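Local coordinates for glycosyl hydrolases family 2, sugar binding domain protein (Bacteroides uniformis str. 3978 T3 ii, PDB 6D1P) that probably hydrolyses O-glycosidic bonds as a beta-glucuronidase of glycoside hydrolase family 2 from a human gut bacterium, at residues A[381-386]-A[418-423]. Residues are numbered along the deposited sequence; the frame is centred on the assembly and turned at random.
Sequences LLVWEE and PSVILW
The W423 indole meets E385 along its edge: E385 O lies in the ring plane beside CE3, and the carboxylate, tilted 22° from the ring, brings OE2 to 3.9 Å from CZ3. One face of the same indole carries V420 CG1, offset toward the rim. At its far end W423 NE1 is hydrogen-bonded to D458, while E385 OE2 takes a hydrogen bond with H414 and OE1 one with Q368 N, so both buried polar ends are satisfied. The other indole, W384, has E386 CB in plane at its edge; L422 CD1 approaches CE3 obliquely at 3.8 Å, on the opposite side of the sheet from V383, V420, E385 and W423.

Among the smaller side chains, V383 sets CG1 anti to its backbone N (chi1 174°), 3.8 Å from V420 CG2, and turns CG2 to S419 OG, whose hydroxyl is hydrogen-bonded to D377. L382 CD2 meets I421 CG2 at 3.6 Å.

Backbone pairing is parallel but irregular. V383 O accepts I421 N at 3.0 Å and, more weakly, L422 N; this doubled grip accompanies a one-residue shift in register, a beta bulge that turns I421 out of the alternation. Beyond it E385 N donates to L422 O at 3.0 Å, nearly straight at the hydrogen (161°), restoring the ladder.

Helix 397-414 links the two strands and packs M410 against E385 and W423, while strand 360-362 flanks 382-386 on its other edge. This is a beta-alpha-beta crossover between neighbouring parallel strands, the repeating element of the family 2 TIM barrel.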
loop_
_atom_site.group_PDB
_atom_site.type_symbol
_atom_site.label_atom_id
_atom_site.label_comp_id
_atom_site.label_asym_id
_atom_site.label_seq_id
_atom_site.Cartn_x
_atom_site.Cartn_y
_atom_site.Cartn_z
ATOM N N LEU A 381 -3.292 19.698 -35.093
ATOM C CA LEU A 381 -2.358 20.107 -34.055
ATOM C C LEU A 381 -0.991 19.579 -34.430
ATOM O O LEU A 381 -0.816 18.365 -34.579
ATOM C CB LEU A 381 -2.769 19.569 -32.678
ATOM C CG LEU A 381 -4.056 20.136 -32.082
ATOM C CD1 LEU A 381 -4.345 19.493 -30.713
ATOM C CD2 LEU A 381 -3.980 21.650 -31.954
ATOM N N LEU A 382 -0.031 20.483 -34.588
ATOM C CA LEU A 382 1.345 20.059 -34.764
ATOM C C LEU A 382 1.872 19.484 -33.447
ATOM O O LEU A 382 1.393 19.835 -32.363
ATOM C CB LEU A 382 2.198 21.232 -35.249
ATOM C CG LEU A 382 1.961 21.604 -36.717
ATOM C CD1 LEU A 382 2.410 23.010 -36.990
ATOM C CD2 LEU A 382 2.684 20.631 -37.622
ATOM N N VAL A 383 2.877 18.603 -33.545
ATOM C CA VAL A 383 3.301 17.769 -32.421
ATOM C C VAL A 383 4.815 17.788 -32.244
ATOM O O VAL A 383 5.569 17.640 -33.219
ATOM C CB VAL A 383 2.827 16.316 -32.583
ATOM C CG1 VAL A 383 3.411 15.459 -31.471
ATOM C CG2 VAL A 383 1.297 16.253 -32.599
ATOM N N TRP A 384 5.243 17.965 -30.984
ATOM C CA TRP A 384 6.582 17.677 -30.480
ATOM C C TRP A 384 6.422 16.501 -29.522
ATOM O O TRP A 384 5.707 16.605 -28.523
ATOM C CB TRP A 384 7.165 18.923 -29.786
ATOM C CG TRP A 384 8.410 18.796 -28.850
ATOM C CD1 TRP A 384 8.865 17.672 -28.215
ATOM C CD2 TRP A 384 9.300 19.863 -28.441
ATOM N NE1 TRP A 384 9.977 17.964 -27.457
ATOM C CE2 TRP A 384 10.264 19.298 -27.572
ATOM C CE3 TRP A 384 9.376 21.232 -28.727
ATOM C CZ2 TRP A 384 11.294 20.057 -26.988
ATOM C CZ3 TRP A 384 10.374 21.982 -28.139
ATOM C CH2 TRP A 384 11.332 21.395 -27.284
ATOM N N GLU A 385 7.057 15.379 -29.833
ATOM C CA GLU A 385 7.013 14.210 -28.964
ATOM C C GLU A 385 8.447 13.797 -28.655
ATOM O O GLU A 385 9.284 13.746 -29.564
ATOM C CB GLU A 385 6.238 13.064 -29.634
ATOM C CG GLU A 385 5.585 12.087 -28.667
ATOM C CD GLU A 385 4.910 10.912 -29.371
ATOM O OE1 GLU A 385 4.017 10.277 -28.759
ATOM O OE2 GLU A 385 5.277 10.610 -30.538
ATOM N N GLU A 386 8.733 13.524 -27.380
ATOM C CA GLU A 386 10.089 13.241 -26.909
ATOM C C GLU A 386 10.131 11.933 -26.131
ATOM O O GLU A 386 9.100 11.440 -25.649
ATOM C CB GLU A 386 10.633 14.358 -26.001
ATOM C CG GLU A 386 9.942 14.482 -24.642
ATOM C CD GLU A 386 10.196 15.828 -23.981
ATOM O OE1 GLU A 386 10.271 16.861 -24.713
ATOM O OE2 GLU A 386 10.295 15.867 -22.732
ATOM N N PRO A 418 1.383 13.067 -39.905
ATOM C CA PRO A 418 1.826 14.384 -40.377
ATOM C C PRO A 418 1.889 15.415 -39.272
ATOM O O PRO A 418 2.646 16.383 -39.403
ATOM C CB PRO A 418 0.779 14.751 -41.437
ATOM C CG PRO A 418 -0.436 13.989 -41.027
ATOM C CD PRO A 418 0.070 12.695 -40.452
ATOM N N SER A 419 1.138 15.236 -38.175
ATOM C CA SER A 419 1.153 16.236 -37.112
ATOM C C SER A 419 2.531 16.392 -36.478
ATOM O O SER A 419 2.819 17.448 -35.904
ATOM C CB SER A 419 0.113 15.896 -36.036
ATOM O OG SER A 419 0.422 14.675 -35.382
ATOM N N VAL A 420 3.390 15.385 -36.584
ATOM C CA VAL A 420 4.648 15.362 -35.844
ATOM C C VAL A 420 5.738 16.052 -36.652
ATOM O O VAL A 420 6.070 15.623 -37.762
ATOM C CB VAL A 420 5.068 13.926 -35.503
ATOM C CG1 VAL A 420 6.472 13.931 -34.939
ATOM C CG2 VAL A 420 4.071 13.300 -34.505
ATOM N N ILE A 421 6.324 17.093 -36.075
ATOM C CA ILE A 421 7.457 17.761 -36.693
ATOM C C ILE A 421 8.719 17.711 -35.840
ATOM O O ILE A 421 9.814 17.951 -36.372
ATOM C CB ILE A 421 7.106 19.221 -37.042
ATOM C CG1 ILE A 421 6.623 19.949 -35.802
ATOM C CG2 ILE A 421 6.023 19.261 -38.076
ATOM C CD1 ILE A 421 6.494 21.402 -35.986
ATOM N N LEU A 422 8.635 17.397 -34.548
ATOM C CA LEU A 422 9.807 17.420 -33.691
ATOM C C LEU A 422 9.881 16.146 -32.872
ATOM O O LEU A 422 8.919 15.794 -32.185
ATOM C CB LEU A 422 9.802 18.638 -32.766
ATOM C CG LEU A 422 10.081 19.978 -33.451
ATOM C CD1 LEU A 422 9.769 21.132 -32.524
ATOM C CD2 LEU A 422 11.518 20.065 -33.968
ATOM N N TRP A 423 11.017 15.452 -32.973
ATOM C CA TRP A 423 11.388 14.399 -32.038
ATOM C C TRP A 423 12.263 15.009 -30.952
ATOM O O TRP A 423 13.351 15.519 -31.247
ATOM C CB TRP A 423 12.149 13.275 -32.731
ATOM C CG TRP A 423 11.459 12.592 -33.873
ATOM C CD1 TRP A 423 11.963 12.395 -35.126
ATOM C CD2 TRP A 423 10.159 11.983 -33.865
ATOM N NE1 TRP A 423 11.056 11.709 -35.898
ATOM C CE2 TRP A 423 9.944 11.442 -35.148
ATOM C CE3 TRP A 423 9.161 11.837 -32.896
ATOM C CZ2 TRP A 423 8.761 10.784 -35.492
ATOM C CZ3 TRP A 423 7.997 11.174 -33.232
ATOM C CH2 TRP A 423 7.806 10.651 -34.515
#